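Local coordinates for mannosylglycerate hydrolase MGH1-like glycoside hydrolase domain-containing protein (Thermus thermophilus HB8, PDB 4WVB), which probably hydrolyses mannosylglycerate, a solute made under osmotic stress, to mannose and glycerate, and splits glucosylglycerate with similar efficiency, at residues 103-108 with 239-244. Sequence-based numbering, arbitrary orientation.
With GLC (alpha-D-glucopyranose), chain F.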
# COMPACT_ATOMS: atom_id res chain seq x y z
N GLN A 103 -26.13 -8.90 2.52
CA GLN A 103 -25.52 -9.62 1.38
C GLN A 103 -24.32 -8.77 0.91
O GLN A 103 -24.13 -7.64 1.38
CB GLN A 103 -26.54 -9.79 0.26
CG GLN A 103 -26.81 -11.21 -0.13
CD GLN A 103 -27.72 -11.38 -1.35
OE1 GLN A 103 -28.27 -10.42 -1.95
NE2 GLN A 103 -27.93 -12.60 -1.67
N PRO A 104 -23.50 -9.29 -0.02
CA PRO A 104 -22.27 -8.58 -0.35
C PRO A 104 -22.54 -7.14 -0.85
O PRO A 104 -23.37 -6.94 -1.74
CB PRO A 104 -21.63 -9.48 -1.40
CG PRO A 104 -22.09 -10.86 -0.99
CD PRO A 104 -23.52 -10.64 -0.62
N PRO A 105 -21.85 -6.13 -0.28
CA PRO A 105 -22.15 -4.72 -0.53
C PRO A 105 -21.45 -4.15 -1.77
O PRO A 105 -20.63 -3.22 -1.69
CB PRO A 105 -21.65 -4.05 0.75
CG PRO A 105 -20.48 -4.89 1.16
CD PRO A 105 -20.88 -6.29 0.82
N VAL A 106 -21.81 -4.69 -2.93
CA VAL A 106 -21.26 -4.21 -4.19
C VAL A 106 -21.91 -2.90 -4.60
O VAL A 106 -21.45 -2.21 -5.51
CB VAL A 106 -21.39 -5.30 -5.30
CG1 VAL A 106 -22.81 -5.39 -5.81
CG2 VAL A 106 -20.42 -5.01 -6.44
N VAL A 107 -22.99 -2.50 -3.91
CA VAL A 107 -23.76 -1.36 -4.36
C VAL A 107 -23.02 -0.03 -4.60
O VAL A 107 -23.31 0.65 -5.60
CB VAL A 107 -25.07 -1.16 -3.53
CG1 VAL A 107 -24.81 -0.92 -2.06
CG2 VAL A 107 -25.93 -0.09 -4.16
N ALA A 108 -22.07 0.34 -3.74
CA ALA A 108 -21.42 1.63 -3.89
C ALA A 108 -20.61 1.68 -5.18
O ALA A 108 -20.54 2.71 -5.83
CB ALA A 108 -20.54 1.96 -2.68
N ALA A 239 -13.78 -8.42 0.37
CA ALA A 239 -13.13 -7.85 -0.81
C ALA A 239 -14.08 -6.89 -1.53
O ALA A 239 -13.68 -5.79 -1.94
CB ALA A 239 -12.69 -8.97 -1.74
N ILE A 240 -15.35 -7.30 -1.65
CA ILE A 240 -16.41 -6.53 -2.25
C ILE A 240 -16.63 -5.24 -1.42
O ILE A 240 -16.70 -4.15 -1.97
CB ILE A 240 -17.68 -7.37 -2.39
CG1 ILE A 240 -17.45 -8.40 -3.53
CG2 ILE A 240 -18.90 -6.50 -2.72
CD1 ILE A 240 -18.56 -9.42 -3.67
N LEU A 241 -16.69 -5.37 -0.11
CA LEU A 241 -16.81 -4.18 0.75
C LEU A 241 -15.63 -3.23 0.62
O LEU A 241 -15.80 -2.01 0.57
CB LEU A 241 -16.97 -4.64 2.21
CG LEU A 241 -17.13 -3.53 3.23
CD1 LEU A 241 -18.23 -2.52 2.90
CD2 LEU A 241 -17.42 -4.20 4.56
N GLN A 242 -14.42 -3.76 0.54
CA GLN A 242 -13.25 -2.90 0.38
C GLN A 242 -13.25 -2.17 -0.95
O GLN A 242 -12.96 -0.97 -1.00
CB GLN A 242 -11.95 -3.66 0.66
CG GLN A 242 -10.68 -2.82 0.54
CD GLN A 242 -10.50 -1.82 1.70
OE1 GLN A 242 -11.41 -1.62 2.51
NE2 GLN A 242 -9.34 -1.22 1.77
N ARG A 243 -13.57 -2.86 -2.04
CA ARG A 243 -13.76 -2.16 -3.32
C ARG A 243 -14.82 -1.07 -3.20
O ARG A 243 -14.65 0.05 -3.65
CB ARG A 243 -14.17 -3.14 -4.41
CG ARG A 243 -14.44 -2.53 -5.78
CD ARG A 243 -13.40 -1.56 -6.28
NE ARG A 243 -13.77 -1.03 -7.58
CZ ARG A 243 -13.52 -1.63 -8.77
NH1 ARG A 243 -12.87 -2.78 -8.83
NH2 ARG A 243 -13.95 -1.05 -9.89
N ALA A 244 -15.93 -1.40 -2.55
CA ALA A 244 -17.02 -0.45 -2.40
C ALA A 244 -16.59 0.75 -1.54
O ALA A 244 -16.98 1.90 -1.83
CB ALA A 244 -18.22 -1.14 -1.76
C1 GLC F . -29.21 -17.51 -4.46
C2 GLC F . -27.76 -17.07 -4.80
C3 GLC F . -27.54 -15.66 -4.27
C4 GLC F . -28.54 -14.70 -4.92
C5 GLC F . -29.97 -15.22 -4.67
C6 GLC F . -31.02 -14.46 -5.47
O1 GLC F . -29.38 -17.55 -3.02
O2 GLC F . -26.80 -17.99 -4.26
O3 GLC F . -26.21 -15.26 -4.56
O4 GLC F . -28.29 -13.35 -4.44
O5 GLC F . -30.16 -16.60 -5.05
O6 GLC F . -30.88 -14.78 -6.84
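Ile240 points from helix 235-254 at the turn leading into helix 107-117, and its two branches divide the work. CG2, anti to the backbone N, presses on the backbone between Pro105 and Val106, 3.4 Å from Val106 N, while the extended CG1 arm (chi2 173°) carries CD1 to 3.8 Å from CB of Pro104. A beta-branched residue suits this place because it offers a methyl to the peptide and another to the ring of Pro104. Pro105, centre of an inverse gamma turn whose weak bond joins Val106 N to Pro104 O, crosses Ile240 and Leu241 at a slant; its CG lies 3.7 Å from Leu241 CB and equally near Leu241 CD1. Further along, a methyl suits Ala244, since its CB already lies 3.2 Å from Pro105 O and 4.0 Å from Ala108 CB, the small residues letting the two backbones come close. Phe138 and His139 of helix 121-146 flank this side.

At the other end of segment 103-108, the extended side chain of Gln103 reaches the bound glucose. NE2 donates a bent hydrogen bond to GLC O4 (2.9 Å, N-H...O angle 135°), while OE1 accepts from Trp34 N, which fixes the rotation of the amide. A leucine here would probably leave both the sugar O4 and the Trp34 N-H without their amide partner. Between the segments the contact is thus van der Waals packing, methyls and proline rings against each other and against backbone atoms: a buried join behind the glucose site, with the polar link to the sugar left to Gln103.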